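Local structure of protein ACDH-11, isoform b (4Y9J) at residues Gly187-Glu192 with Leu257-Glu262. The protein belongs to the acyl-CoA dehydrogenase family and binds flavin-adenine dinucleotide in an assembly of four chains. Sequence-based numbering, arbitrary orientation.
Sequences GQWMTE and LKIRDE. With FAD (flavin-adenine dinucleotide), chain E.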
# COMPACT_ATOMS: atom_id res chain seq x y z
N GLY B 187 1.00 -0.52 29.54
CA GLY B 187 2.31 -0.74 28.90
C GLY B 187 3.45 -0.67 29.90
O GLY B 187 3.21 -0.53 31.10
N GLN B 188 4.66 -0.86 29.41
CA GLN B 188 5.86 -1.01 30.22
C GLN B 188 6.93 -0.35 29.34
O GLN B 188 7.27 -0.89 28.29
CB GLN B 188 6.14 -2.53 30.41
CG GLN B 188 7.53 -2.96 31.02
CD GLN B 188 7.82 -4.46 30.90
OE1 GLN B 188 7.08 -5.21 30.26
NE2 GLN B 188 8.96 -4.90 31.46
N TRP B 189 7.47 0.79 29.78
CA TRP B 189 8.42 1.58 28.92
C TRP B 189 9.82 1.67 29.56
O TRP B 189 10.17 2.63 30.24
CB TRP B 189 7.90 2.98 28.65
CG TRP B 189 6.52 3.09 28.05
CD1 TRP B 189 5.79 2.13 27.43
CD2 TRP B 189 5.72 4.27 28.02
NE1 TRP B 189 4.56 2.64 27.03
CE2 TRP B 189 4.49 3.94 27.39
CE3 TRP B 189 5.91 5.57 28.47
CZ2 TRP B 189 3.51 4.84 27.19
CZ3 TRP B 189 4.92 6.47 28.30
CH2 TRP B 189 3.72 6.10 27.66
N MET B 190 10.62 0.67 29.30
CA MET B 190 11.96 0.56 29.80
C MET B 190 13.08 0.85 28.82
O MET B 190 14.08 1.58 29.15
CB MET B 190 12.19 -0.85 30.36
CG MET B 190 11.50 -1.03 31.69
SD MET B 190 11.58 -2.73 32.37
CE MET B 190 13.35 -2.95 32.60
N THR B 191 12.93 0.27 27.65
CA THR B 191 13.96 0.23 26.64
C THR B 191 14.20 1.58 26.03
O THR B 191 13.26 2.27 25.62
CB THR B 191 13.70 -0.81 25.60
OG1 THR B 191 13.58 -2.09 26.19
CG2 THR B 191 14.80 -0.80 24.53
N GLU B 192 15.48 1.97 25.99
CA GLU B 192 15.86 3.23 25.35
C GLU B 192 16.95 2.98 24.29
O GLU B 192 17.48 1.88 24.21
CB GLU B 192 16.26 4.24 26.39
CG GLU B 192 15.14 4.52 27.43
CD GLU B 192 15.25 5.81 28.17
OE1 GLU B 192 16.14 6.66 27.87
OE2 GLU B 192 14.46 5.98 29.15
N LEU B 257 1.95 6.33 34.91
CA LEU B 257 1.25 7.40 34.21
C LEU B 257 0.09 6.98 33.37
O LEU B 257 0.02 5.81 32.93
CB LEU B 257 2.19 8.25 33.36
CG LEU B 257 2.77 7.68 32.07
CD1 LEU B 257 3.16 8.79 31.11
CD2 LEU B 257 3.96 6.87 32.32
N LYS B 258 -0.82 7.94 33.15
CA LYS B 258 -1.90 7.79 32.19
C LYS B 258 -1.37 8.24 30.81
O LYS B 258 -0.74 9.28 30.74
CB LYS B 258 -3.13 8.62 32.53
CG LYS B 258 -4.06 7.94 33.50
CD LYS B 258 -5.26 8.79 33.75
CE LYS B 258 -6.31 8.70 32.63
NZ LYS B 258 -6.78 7.34 32.35
N ILE B 259 -1.65 7.46 29.78
CA ILE B 259 -1.10 7.71 28.45
C ILE B 259 -1.85 8.90 27.84
O ILE B 259 -1.26 9.76 27.16
CB ILE B 259 -1.17 6.44 27.60
CG1 ILE B 259 -0.24 5.38 28.23
CG2 ILE B 259 -0.74 6.68 26.15
CD1 ILE B 259 -0.21 4.05 27.48
N ARG B 260 -3.14 8.99 28.11
CA ARG B 260 -4.01 10.04 27.55
C ARG B 260 -4.76 10.72 28.65
O ARG B 260 -5.09 10.11 29.65
CB ARG B 260 -5.00 9.48 26.51
CG ARG B 260 -4.28 8.91 25.28
CD ARG B 260 -5.20 8.23 24.21
NE ARG B 260 -4.34 7.69 23.16
CZ ARG B 260 -3.62 6.55 23.23
NH1 ARG B 260 -3.73 5.69 24.26
NH2 ARG B 260 -2.79 6.27 22.21
N ASP B 261 -4.99 12.02 28.48
CA ASP B 261 -5.64 12.84 29.49
C ASP B 261 -7.17 12.68 29.37
O ASP B 261 -7.64 11.85 28.58
CB ASP B 261 -5.18 14.30 29.34
CG ASP B 261 -5.83 15.04 28.14
OD1 ASP B 261 -6.68 14.48 27.35
OD2 ASP B 261 -5.49 16.23 28.01
N GLU B 262 -7.93 13.44 30.13
CA GLU B 262 -9.41 13.32 30.04
C GLU B 262 -10.10 13.77 28.68
O GLU B 262 -11.20 13.31 28.38
CB GLU B 262 -10.12 13.89 31.28
CG GLU B 262 -9.35 14.85 32.18
CD GLU B 262 -10.23 15.35 33.37
OE1 GLU B 262 -10.79 14.49 34.13
OE2 GLU B 262 -10.37 16.60 33.56
PA FAD E . 20.97 -5.21 23.40
O1A FAD E . 21.12 -5.39 24.91
O2A FAD E . 21.66 -4.00 22.75
O5B FAD E . 21.67 -6.45 22.63
C5B FAD E . 21.24 -7.77 22.93
C4B FAD E . 22.43 -8.68 22.73
O4B FAD E . 23.43 -8.21 23.66
C3B FAD E . 22.14 -10.12 23.01
O3B FAD E . 23.15 -11.01 22.40
C2B FAD E . 22.46 -10.15 24.49
O2B FAD E . 22.70 -11.48 24.96
C1B FAD E . 23.73 -9.27 24.54
N9A FAD E . 24.03 -8.81 25.91
C8A FAD E . 23.43 -7.79 26.58
N7A FAD E . 23.94 -7.71 27.85
C5A FAD E . 24.91 -8.67 27.96
C6A FAD E . 25.83 -9.10 29.02
N6A FAD E . 25.85 -8.47 30.22
N1A FAD E . 26.66 -10.14 28.72
C2A FAD E . 26.63 -10.77 27.54
N3A FAD E . 25.83 -10.42 26.53
C4A FAD E . 24.96 -9.39 26.69
N1 FAD E . 10.89 -2.74 25.56
C2 FAD E . 10.08 -2.01 26.38
O2 FAD E . 10.60 -1.52 27.42
N3 FAD E . 8.81 -1.88 26.22
C4 FAD E . 8.11 -2.36 25.22
O4 FAD E . 6.92 -2.18 25.11
C4X FAD E . 8.93 -3.17 24.24
N5 FAD E . 8.28 -3.61 23.07
C5X FAD E . 9.15 -4.33 22.21
C6 FAD E . 8.52 -4.85 21.05
C7 FAD E . 9.31 -5.63 20.14
C7M FAD E . 8.58 -6.18 18.96
C8 FAD E . 10.73 -5.78 20.41
C8M FAD E . 11.60 -6.58 19.42
C9 FAD E . 11.36 -5.27 21.54
C9A FAD E . 10.58 -4.50 22.47
N10 FAD E . 11.19 -3.96 23.57
C10 FAD E . 10.35 -3.25 24.46
C1' FAD E . 12.59 -4.04 23.77
C2' FAD E . 13.23 -5.33 24.30
O2' FAD E . 13.03 -5.50 25.69
C3' FAD E . 14.73 -5.27 24.00
O3' FAD E . 14.81 -5.32 22.60
C4' FAD E . 15.47 -6.42 24.67
O4' FAD E . 15.38 -6.35 26.09
C5' FAD E . 16.93 -6.46 24.21
O5' FAD E . 17.60 -5.18 24.55
P FAD E . 18.26 -4.32 23.29
O1P FAD E . 17.25 -4.26 22.21
O2P FAD E . 18.85 -3.06 23.88
O3P FAD E . 19.49 -5.30 22.84
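Trp189 meets Leu257 and Ile259 through side chains alone, with no hydrogen bond between the segments: strands 186-189 and 252-258 are not paired with each other but both flank strand 231-238, the first parallel to it and the second antiparallel. The broad indole suits this place because it spans the distance that the middle strand imposes. With CG anti to its own carbonyl carbon (chi1 -55°), Trp189 sends its benzene half toward the end of the second strand and the loop that follows. There CZ2 lies 3.8 Å from CD1 of Ile259, while CZ3 is 4.0 Å from CD1 of Leu257, so two branched side chains, two residues apart, receive one ring. Both suit a buried place, offering the ring only methyl and methylene groups: Leu257 crosses the indole at about a right angle and turns both methyls to CZ3; Ile259 comes at a slant with CG1 and CD1. Ala232 of the middle strand and Leu288 of strand 285-298 add to this apolar packing.

On both sides of the tryptophan in sequence, the backbone binds the flavin. Gln188 O accepts a nearly straight hydrogen bond (165°) from FAD N3 at 2.8 Å, and Met190 N and Thr191 N both grip FAD O2, each at 2.9 Å. Thr191, short and hydroxylated, donates a hydrogen bond from OG1 to FAD N1 at 2.8 Å. Four bonds thus fix the pyrimidine edge of the isoalloxazine, and the two amides and the hydroxyl would be expected to stabilise negative charge around N1 and O2. Such a flavin-binding segment at a strand end is characteristic of the middle beta domain of acyl-CoA dehydrogenases; here Trp189 ties it to the sheet.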